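PDB 2OF3: ZYG-9 from Caenorhabditis elegans, which organizes microtubules and spindle poles during mitosis and meiosis in the one-cell embryo and is needed for default nucleus positioning in oocytes. Local coordinates for residues Ala65-Leu70 against Leu108-Val113; Arg95-Asn100 against Leu137-Gly142; Thr123-Glu128 against Ser160-Pro165. All coordinates share one frame; numbering follows the deposited sequence.

How the contacts relate
Contact 1 is buried and joins helix 60-76 to helix 101-120 through leucine side chains. Contact 2 is partly buried. It sets the turn between helices 85-95 and 101-120 against the end of helix 127-139, and adds a lysine hydrogen bond to its apolar packing. Contact 3 lies at the surface, where a methionine just before helix 127-139 meets two valines at the end of helix 146-163. Contacts 1 and 2 touch: Phe96 packs on Leu108 and Cys111, and Leu137 also meets Leu108. Contacts 2 and 3 share helix 127-139, but their centres are about 21 Å apart, on opposite sides of the centre of the chain.

Contact 1: Ala65-Leu70 against Leu108-Val113; sequences AALDSL and LELCKV
Leu110 reaches across from helix 101-120 and sets its two methyl groups against Leu67 and Leu70 of helix 60-76. The contact is purely apolar, a layer of three buried leucines inside the HEAT-repeat solenoid of the TOG domain. Leu67 and Leu70 lie three residues apart, and both reach Leu110.

Leu110 has its CG opposite the backbone N (chi1 -176°). This sends the isobutyl group out toward helix 60-76. Its CD2 does most of the touching. It lies 3.8 Å from Leu67 CD2 and 3.7 Å from Leu70 CD1, so one methyl bridges the two partners. The other methyl, CD1, turns to the stem of Leu70 and comes 4.1 Å from its CB.

Leu67 and Leu70 hold their CG beside the backbone N, anti to the carbonyl carbon. For Leu67 (chi1 -78°) the CB does not point straight at the other helix, and the side chain gets there by its end. Its CD2 lies 3.9 Å from Leu110 CB, so it also meets the root of that side chain. Leu70 points at the other helix from its CB onward. Its CB sits 4.0 Å from Leu110 CD2. Both leucines cross obliquely over Leu110.

The two segments run in roughly the same direction. The nearest CA atoms, those of Leu67 and Leu110, are still 7.1 Å apart. Only side chains meet here.

Helix 85-95 packs beside all three leucines: Trp91 touches Leu67, Leu88 touches Leu70 and Cys92 touches Leu110. Helix 49-55 packs on Ala66, and helix 146-163 meets Leu108 and Cys111 of helix 101-120.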
loop_
_atom_site.group_PDB
_atom_site.type_symbol
_atom_site.label_atom_id
_atom_site.label_comp_id
_atom_site.label_asym_id
_atom_site.label_seq_id
_atom_site.Cartn_x
_atom_site.Cartn_y
_atom_site.Cartn_z
ATOM N N ALA A 65 22.703 5.120 -3.764
ATOM C CA ALA A 65 23.403 6.235 -3.113
ATOM C C ALA A 65 22.401 7.268 -2.636
ATOM O O ALA A 65 22.543 7.841 -1.534
ATOM C CB ALA A 65 24.418 6.893 -4.077
ATOM N N ALA A 66 21.392 7.541 -3.468
ATOM C CA ALA A 66 20.327 8.450 -3.071
ATOM C C ALA A 66 19.584 7.856 -1.860
ATOM O O ALA A 66 19.343 8.551 -0.873
ATOM C CB ALA A 66 19.394 8.675 -4.227
ATOM N N LEU A 67 19.228 6.575 -1.916
ATOM C CA LEU A 67 18.543 5.914 -0.808
ATOM C C LEU A 67 19.279 5.975 0.561
ATOM O O LEU A 67 18.651 6.176 1.622
ATOM C CB LEU A 67 18.210 4.469 -1.190
ATOM C CG LEU A 67 16.977 4.323 -2.122
ATOM C CD1 LEU A 67 17.041 3.099 -3.025
ATOM C CD2 LEU A 67 15.634 4.402 -1.336
ATOM N N ASP A 68 20.601 5.792 0.523
ATOM C CA ASP A 68 21.433 5.913 1.693
ATOM C C ASP A 68 21.397 7.338 2.290
ATOM O O ASP A 68 21.221 7.528 3.495
ATOM C CB ASP A 68 22.870 5.504 1.306
ATOM C CG ASP A 68 23.854 5.658 2.461
ATOM O OD1 ASP A 68 23.958 4.704 3.299
ATOM O OD2 ASP A 68 24.511 6.747 2.548
ATOM N N SER A 69 21.550 8.353 1.448
ATOM C CA SER A 69 21.434 9.717 1.902
ATOM C C SER A 69 20.055 9.971 2.499
ATOM O O SER A 69 19.936 10.716 3.480
ATOM C CB SER A 69 21.599 10.705 0.729
ATOM O OG SER A 69 22.892 10.667 0.185
ATOM N N LEU A 70 19.015 9.427 1.865
ATOM C CA LEU A 70 17.630 9.742 2.280
ATOM C C LEU A 70 17.334 9.042 3.605
ATOM O O LEU A 70 16.741 9.643 4.535
ATOM C CB LEU A 70 16.611 9.360 1.165
ATOM C CG LEU A 70 16.514 10.229 -0.102
ATOM C CD1 LEU A 70 15.660 9.609 -1.156
ATOM C CD2 LEU A 70 15.947 11.617 0.233
ATOM N N LEU A 108 12.161 -0.209 0.294
ATOM C CA LEU A 108 11.156 -0.515 1.311
ATOM C C LEU A 108 11.550 -0.006 2.666
ATOM O O LEU A 108 10.700 0.367 3.460
ATOM C CB LEU A 108 10.833 -2.017 1.339
ATOM C CG LEU A 108 10.225 -2.471 0.002
ATOM C CD1 LEU A 108 10.161 -3.974 0.108
ATOM C CD2 LEU A 108 8.796 -1.909 -0.188
ATOM N N GLU A 109 12.857 0.040 2.932
ATOM C CA GLU A 109 13.360 0.614 4.176
ATOM C C GLU A 109 13.068 2.083 4.216
ATOM O O GLU A 109 12.641 2.595 5.261
ATOM C CB GLU A 109 14.855 0.372 4.247
ATOM C CG GLU A 109 15.567 1.028 5.340
ATOM C CD GLU A 109 17.085 0.763 5.238
ATOM O OE1 GLU A 109 17.514 -0.151 4.486
ATOM O OE2 GLU A 109 17.834 1.466 5.932
ATOM N N LEU A 110 13.274 2.776 3.094
ATOM C CA LEU A 110 12.855 4.198 3.029
ATOM C C LEU A 110 11.342 4.376 3.221
ATOM O O LEU A 110 10.926 5.266 3.968
ATOM C CB LEU A 110 13.325 4.918 1.745
ATOM C CG LEU A 110 12.996 6.415 1.671
ATOM C CD1 LEU A 110 13.597 7.203 2.881
ATOM C CD2 LEU A 110 13.495 7.002 0.359
ATOM N N CYS A 111 10.528 3.542 2.570
ATOM C CA CYS A 111 9.068 3.644 2.680
ATOM C C CYS A 111 8.665 3.464 4.137
ATOM O O CYS A 111 7.837 4.208 4.644
ATOM C CB CYS A 111 8.351 2.574 1.823
ATOM S SG CYS A 111 8.535 2.851 0.055
ATOM N N LYS A 112 9.252 2.472 4.810
ATOM C CA LYS A 112 8.987 2.208 6.234
ATOM C C LYS A 112 9.283 3.405 7.156
ATOM O O LYS A 112 8.462 3.774 8.000
ATOM C CB LYS A 112 9.725 0.924 6.683
ATOM C CG LYS A 112 9.553 0.504 8.156
ATOM C CD LYS A 112 8.241 -0.260 8.404
ATOM C CE LYS A 112 8.150 -0.707 9.903
ATOM N NZ LYS A 112 9.250 -1.720 10.175
ATOM N N VAL A 113 10.425 4.021 6.965
ATOM C CA VAL A 113 10.842 5.155 7.770
ATOM C C VAL A 113 9.863 6.301 7.562
ATOM O O VAL A 113 9.457 6.968 8.513
ATOM C CB VAL A 113 12.312 5.527 7.336
ATOM C CG1 VAL A 113 12.646 6.953 7.505
ATOM C CG2 VAL A 113 13.350 4.622 8.073
#

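Contact 2: Arg95-Asn100 against Leu137-Gly142; sequences RFFETN and LLLKTG
Phe96 and Lys140 form the centre of this contact between the turn after helix 85-95 and the C-terminal part of helix 127-139, in the TOG domain, an all-helical solenoid built from HEAT repeats. Phe96 lies in the turn, and Lys140 lies near the C-terminal end of helix 127-139.

The apolar part is built round the Phe96 ring. Lys140 CG lies over one face of the Phe96 ring, 3.9 Å from its centroid, as a CH-pi contact offset toward the rim. Leu137 meets the far end of the ring: its CA is 3.6 Å from Phe96 CE2, and its CD1 packs on CZ. Phe97 adds a smaller contact through its CZ, 3.9 Å from Leu139 CD1.

The polar part belongs to the lysine. Its chain bends at chi2 (-67°) and chi3 (102°), which brings the amine back to the backbone of the phenylalanine it covers. NZ donates to Phe96 O at 3.0 Å, in the carbonyl plane and on a lone pair. It also donates to a water at 3.2 Å and forms a salt bridge with Glu143. A leucine at Lys140 would probably leave Phe96 O without this donor and Glu143 without its positive mate.

Within 137-142, Thr141 folds back on the preceding turn. Its OG1 donates to Leu138 O at 2.6 Å, and the same oxygen also accepts from Thr141 N.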
loop_
_atom_site.group_PDB
_atom_site.type_symbol
_atom_site.label_atom_id
_atom_site.label_comp_id
_atom_site.label_asym_id
_atom_site.label_seq_id
_atom_site.Cartn_x
_atom_site.Cartn_y
_atom_site.Cartn_z
ATOM N N ARG A 95 10.469 2.796 -8.588
ATOM C CA ARG A 95 11.266 1.618 -8.229
ATOM C C ARG A 95 10.490 0.345 -8.111
ATOM O O ARG A 95 11.064 -0.710 -8.289
ATOM C CB ARG A 95 12.063 1.826 -6.934
ATOM C CG ARG A 95 12.931 3.071 -6.933
ATOM C CD ARG A 95 13.940 3.039 -8.092
ATOM N NE ARG A 95 13.880 4.347 -8.704
ATOM C CZ ARG A 95 13.615 4.606 -9.969
ATOM N NH1 ARG A 95 13.464 3.668 -10.847
ATOM N NH2 ARG A 95 13.565 5.853 -10.342
ATOM N N PHE A 96 9.194 0.392 -7.854
ATOM C CA PHE A 96 8.373 -0.827 -7.857
ATOM C C PHE A 96 8.211 -1.494 -9.222
ATOM O O PHE A 96 7.785 -2.645 -9.291
ATOM C CB PHE A 96 6.978 -0.588 -7.207
ATOM C CG PHE A 96 7.039 -0.195 -5.751
ATOM C CD1 PHE A 96 8.190 -0.429 -4.988
ATOM C CD2 PHE A 96 5.954 0.425 -5.133
ATOM C CE1 PHE A 96 8.274 -0.044 -3.621
ATOM C CE2 PHE A 96 6.001 0.813 -3.769
ATOM C CZ PHE A 96 7.185 0.573 -3.005
ATOM N N PHE A 97 8.547 -0.802 -10.304
ATOM C CA PHE A 97 8.366 -1.349 -11.648
ATOM C C PHE A 97 9.646 -2.024 -12.218
ATOM O O PHE A 97 9.593 -2.805 -13.167
ATOM C CB PHE A 97 7.812 -0.255 -12.566
ATOM C CG PHE A 97 6.349 -0.004 -12.329
ATOM C CD1 PHE A 97 5.389 -0.695 -13.057
ATOM C CD2 PHE A 97 5.931 0.860 -11.324
ATOM C CE1 PHE A 97 4.041 -0.525 -12.826
ATOM C CE2 PHE A 97 4.554 1.071 -11.092
ATOM C CZ PHE A 97 3.605 0.371 -11.849
ATOM N N GLU A 98 10.780 -1.735 -11.607
ATOM C CA GLU A 98 12.024 -2.384 -11.920
ATOM C C GLU A 98 12.205 -3.699 -11.160
ATOM O O GLU A 98 11.641 -3.907 -10.087
ATOM C CB GLU A 98 13.106 -1.404 -11.561
ATOM C CG GLU A 98 12.976 -0.229 -12.477
ATOM C CD GLU A 98 13.543 1.038 -11.921
ATOM O OE1 GLU A 98 14.188 0.999 -10.837
ATOM O OE2 GLU A 98 13.315 2.082 -12.586
ATOM N N THR A 99 12.985 -4.610 -11.721
ATOM C CA THR A 99 13.332 -5.856 -11.023
ATOM C C THR A 99 14.803 -5.707 -10.650
ATOM O O THR A 99 15.688 -5.649 -11.519
ATOM C CB THR A 99 13.179 -7.082 -11.933
ATOM O OG1 THR A 99 14.141 -6.966 -12.997
ATOM C CG2 THR A 99 11.754 -7.164 -12.551
ATOM N N ASN A 100 15.055 -5.580 -9.358
ATOM C CA ASN A 100 16.381 -5.402 -8.840
ATOM C C ASN A 100 16.163 -5.496 -7.346
ATOM O O ASN A 100 15.767 -4.520 -6.718
ATOM C CB ASN A 100 16.967 -4.049 -9.259
ATOM C CG ASN A 100 18.185 -3.643 -8.428
ATOM O OD1 ASN A 100 18.733 -4.411 -7.627
ATOM N ND2 ASN A 100 18.589 -2.398 -8.594
ATOM N N LEU A 137 2.275 0.020 -3.846
ATOM C CA LEU A 137 2.901 -0.796 -2.789
ATOM C C LEU A 137 2.270 -2.172 -2.777
ATOM O O LEU A 137 2.979 -3.180 -2.534
ATOM C CB LEU A 137 2.760 -0.157 -1.409
ATOM C CG LEU A 137 3.263 -0.981 -0.215
ATOM C CD1 LEU A 137 4.813 -0.957 -0.131
ATOM C CD2 LEU A 137 2.640 -0.399 1.007
ATOM N N LEU A 138 0.959 -2.234 -3.032
ATOM C CA LEU A 138 0.252 -3.520 -3.064
ATOM C C LEU A 138 0.694 -4.458 -4.184
ATOM O O LEU A 138 0.567 -5.695 -4.051
ATOM C CB LEU A 138 -1.281 -3.325 -3.031
ATOM C CG LEU A 138 -1.814 -2.695 -1.760
ATOM C CD1 LEU A 138 -3.303 -2.502 -1.912
ATOM C CD2 LEU A 138 -1.495 -3.515 -0.525
ATOM N N LEU A 139 1.262 -3.925 -5.258
ATOM C CA LEU A 139 1.881 -4.771 -6.257
ATOM C C LEU A 139 2.998 -5.669 -5.668
ATOM O O LEU A 139 3.180 -6.823 -6.091
ATOM C CB LEU A 139 2.463 -3.947 -7.419
ATOM C CG LEU A 139 1.470 -3.123 -8.261
ATOM C CD1 LEU A 139 2.236 -2.213 -9.301
ATOM C CD2 LEU A 139 0.418 -4.036 -8.944
ATOM N N LYS A 140 3.725 -5.143 -4.684
ATOM C CA LYS A 140 4.912 -5.762 -4.175
ATOM C C LYS A 140 4.544 -6.812 -3.160
ATOM O O LYS A 140 5.420 -7.616 -2.740
ATOM C CB LYS A 140 5.784 -4.684 -3.512
ATOM C CG LYS A 140 6.321 -3.653 -4.521
ATOM C CD LYS A 140 7.314 -4.229 -5.502
ATOM C CE LYS A 140 6.621 -4.465 -6.834
ATOM N NZ LYS A 140 7.535 -5.224 -7.747
ATOM N N THR A 141 3.269 -6.829 -2.742
ATOM C CA THR A 141 2.739 -7.997 -2.008
ATOM C C THR A 141 2.824 -9.276 -2.839
ATOM O O THR A 141 2.780 -10.369 -2.282
ATOM C CB THR A 141 1.283 -7.832 -1.459
ATOM O OG1 THR A 141 0.334 -7.793 -2.539
ATOM C CG2 THR A 141 1.165 -6.585 -0.584
ATOM N N GLY A 142 2.974 -9.169 -4.155
ATOM C CA GLY A 142 3.128 -10.361 -4.965
ATOM C C GLY A 142 4.576 -10.761 -5.202
ATOM O O GLY A 142 4.858 -11.492 -6.135
HETATM O O HOH W 1 10.488 -3.972 -7.931
#

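Contact 3: Thr123-Glu128 against Ser160-Pro165; sequences TPMSQE and SDVVGP
Met125 extends its side chain from the segment leading into helix 127-139 to Val162 and Val163, at the end of helix 146-163. Its CA is 7.3 Å from the CA of Val163, the nearest CA pair across the contact.

The CB of Met125 points toward the valines and already lies 4.2 Å from Val162 CG1. Next comes CG, which sits beside the backbone N (chi1 -89°). It passes the same methyl, with Met125 CG 4.0 Å from Val162 CG1. The sulfur follows. Met125 SD is 3.9 Å from Val162 CG1 and lies more loosely, at 4.4 Å, against Val163 CG2. The sulfur thus spans two consecutive valines. A bend at chi3 (99°) turns the terminal CE away from both valines.

The pair joins the lead-in to helix 127-139 to the end of the next helix, 146-163, in the HEAT-repeat solenoid of the TOG domain. It sits near the start of one helix and the end of the next, at the surface.

Val162 meets the methionine with CG1. The side chains of Met125 and Val162 cross at about a right angle, so the methionine runs across the branch. Ile118 of helix 101-120 touches both residues, and Val130 of helix 127-139 touches Met125 and Val163.

Both backbones change course next to the contact. Ser126 is the N-cap of helix 127-139, and its side chain caps a backbone N there. Past Val163, Gly164 leaves the helical path with positive phi, where a CB would be jammed against Val163 O. Gly164 N still donates to Ser160 O at 2.9 Å, and Gly164 is in turn the N-cap of helix 165-174.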
loop_
_atom_site.group_PDB
_atom_site.type_symbol
_atom_site.label_atom_id
_atom_site.label_comp_id
_atom_site.label_asym_id
_atom_site.label_seq_id
_atom_site.Cartn_x
_atom_site.Cartn_y
_atom_site.Cartn_z
ATOM N N THR A 123 0.930 13.173 11.269
ATOM C CA THR A 123 0.808 13.995 10.076
ATOM C C THR A 123 -0.349 13.461 9.239
ATOM O O THR A 123 -0.400 12.256 8.954
ATOM C CB THR A 123 2.118 13.988 9.285
ATOM O OG1 THR A 123 3.109 14.671 10.069
ATOM C CG2 THR A 123 1.967 14.730 7.959
ATOM N N PRO A 124 -1.305 14.341 8.851
ATOM C CA PRO A 124 -2.394 13.795 8.018
ATOM C C PRO A 124 -1.883 13.390 6.617
ATOM O O PRO A 124 -1.006 14.052 6.042
ATOM C CB PRO A 124 -3.390 14.948 7.916
ATOM C CG PRO A 124 -2.892 16.032 8.810
ATOM C CD PRO A 124 -1.443 15.795 9.092
ATOM N N MET A 125 -2.403 12.283 6.079
ATOM C CA MET A 125 -2.111 11.877 4.708
ATOM C C MET A 125 -3.387 12.144 3.898
ATOM O O MET A 125 -4.420 11.589 4.243
ATOM C CB MET A 125 -1.783 10.375 4.658
ATOM C CG MET A 125 -0.374 9.988 4.849
ATOM S SD MET A 125 -0.109 8.244 4.484
ATOM C CE MET A 125 0.546 8.248 2.854
ATOM N N SER A 126 -3.326 13.004 2.867
ATOM C CA SER A 126 -4.462 13.314 2.027
ATOM C C SER A 126 -4.881 12.099 1.209
ATOM O O SER A 126 -4.110 11.157 1.030
ATOM C CB SER A 126 -4.099 14.470 1.082
ATOM O OG SER A 126 -3.013 14.103 0.182
ATOM N N GLN A 127 -6.090 12.114 0.678
ATOM C CA GLN A 127 -6.550 11.036 -0.168
ATOM C C GLN A 127 -5.619 10.889 -1.390
ATOM O O GLN A 127 -5.306 9.763 -1.829
ATOM C CB GLN A 127 -7.971 11.388 -0.601
ATOM C CG GLN A 127 -8.651 10.386 -1.501
ATOM C CD GLN A 127 -10.233 10.454 -1.379
ATOM O OE1 GLN A 127 -10.821 11.561 -1.222
ATOM N NE2 GLN A 127 -10.903 9.270 -1.457
ATOM N N GLU A 128 -5.135 12.029 -1.895
ATOM C CA GLU A 128 -4.233 12.061 -3.026
ATOM C C GLU A 128 -2.915 11.353 -2.732
ATOM O O GLU A 128 -2.447 10.606 -3.569
ATOM C CB GLU A 128 -3.927 13.507 -3.448
ATOM C CG GLU A 128 -5.153 14.257 -4.096
ATOM C CD GLU A 128 -6.184 14.721 -3.094
ATOM O OE1 GLU A 128 -5.952 14.790 -1.851
ATOM O OE2 GLU A 128 -7.293 15.021 -3.560
ATOM N N SER A 160 -2.160 1.266 7.695
ATOM C CA SER A 160 -3.493 0.921 8.204
ATOM C C SER A 160 -3.764 1.745 9.446
ATOM O O SER A 160 -4.901 2.114 9.683
ATOM C CB SER A 160 -3.577 -0.570 8.594
ATOM O OG SER A 160 -3.393 -1.451 7.497
ATOM N N ASP A 161 -2.753 2.007 10.260
ATOM C CA ASP A 161 -2.927 2.869 11.425
ATOM C C ASP A 161 -3.158 4.305 11.045
ATOM O O ASP A 161 -3.974 4.940 11.659
ATOM C CB ASP A 161 -1.727 2.833 12.375
ATOM C CG ASP A 161 -1.652 1.533 13.186
ATOM O OD1 ASP A 161 -2.694 0.832 13.338
ATOM O OD2 ASP A 161 -0.537 1.211 13.694
ATOM N N VAL A 162 -2.415 4.823 10.067
ATOM C CA VAL A 162 -2.544 6.205 9.607
ATOM C C VAL A 162 -3.868 6.419 8.855
ATOM O O VAL A 162 -4.639 7.375 9.174
ATOM C CB VAL A 162 -1.381 6.566 8.651
ATOM C CG1 VAL A 162 -1.580 7.934 8.077
ATOM C CG2 VAL A 162 -0.034 6.483 9.380
ATOM N N VAL A 163 -4.152 5.515 7.887
ATOM C CA VAL A 163 -5.253 5.657 6.916
ATOM C C VAL A 163 -6.568 5.110 7.483
ATOM O O VAL A 163 -7.636 5.701 7.262
ATOM C CB VAL A 163 -4.871 5.011 5.508
ATOM C CG1 VAL A 163 -5.990 5.092 4.489
ATOM C CG2 VAL A 163 -3.611 5.689 4.876
ATOM N N GLY A 164 -6.501 3.975 8.194
ATOM C CA GLY A 164 -7.672 3.326 8.751
ATOM C C GLY A 164 -8.254 2.295 7.804
ATOM O O GLY A 164 -8.177 2.452 6.578
ATOM N N PRO A 165 -8.842 1.215 8.356
ATOM C CA PRO A 165 -9.467 0.182 7.546
ATOM C C PRO A 165 -10.498 0.609 6.537
ATOM O O PRO A 165 -10.535 0.068 5.417
ATOM C CB PRO A 165 -10.084 -0.723 8.591
ATOM C CG PRO A 165 -9.048 -0.708 9.627
ATOM C CD PRO A 165 -8.813 0.804 9.768
#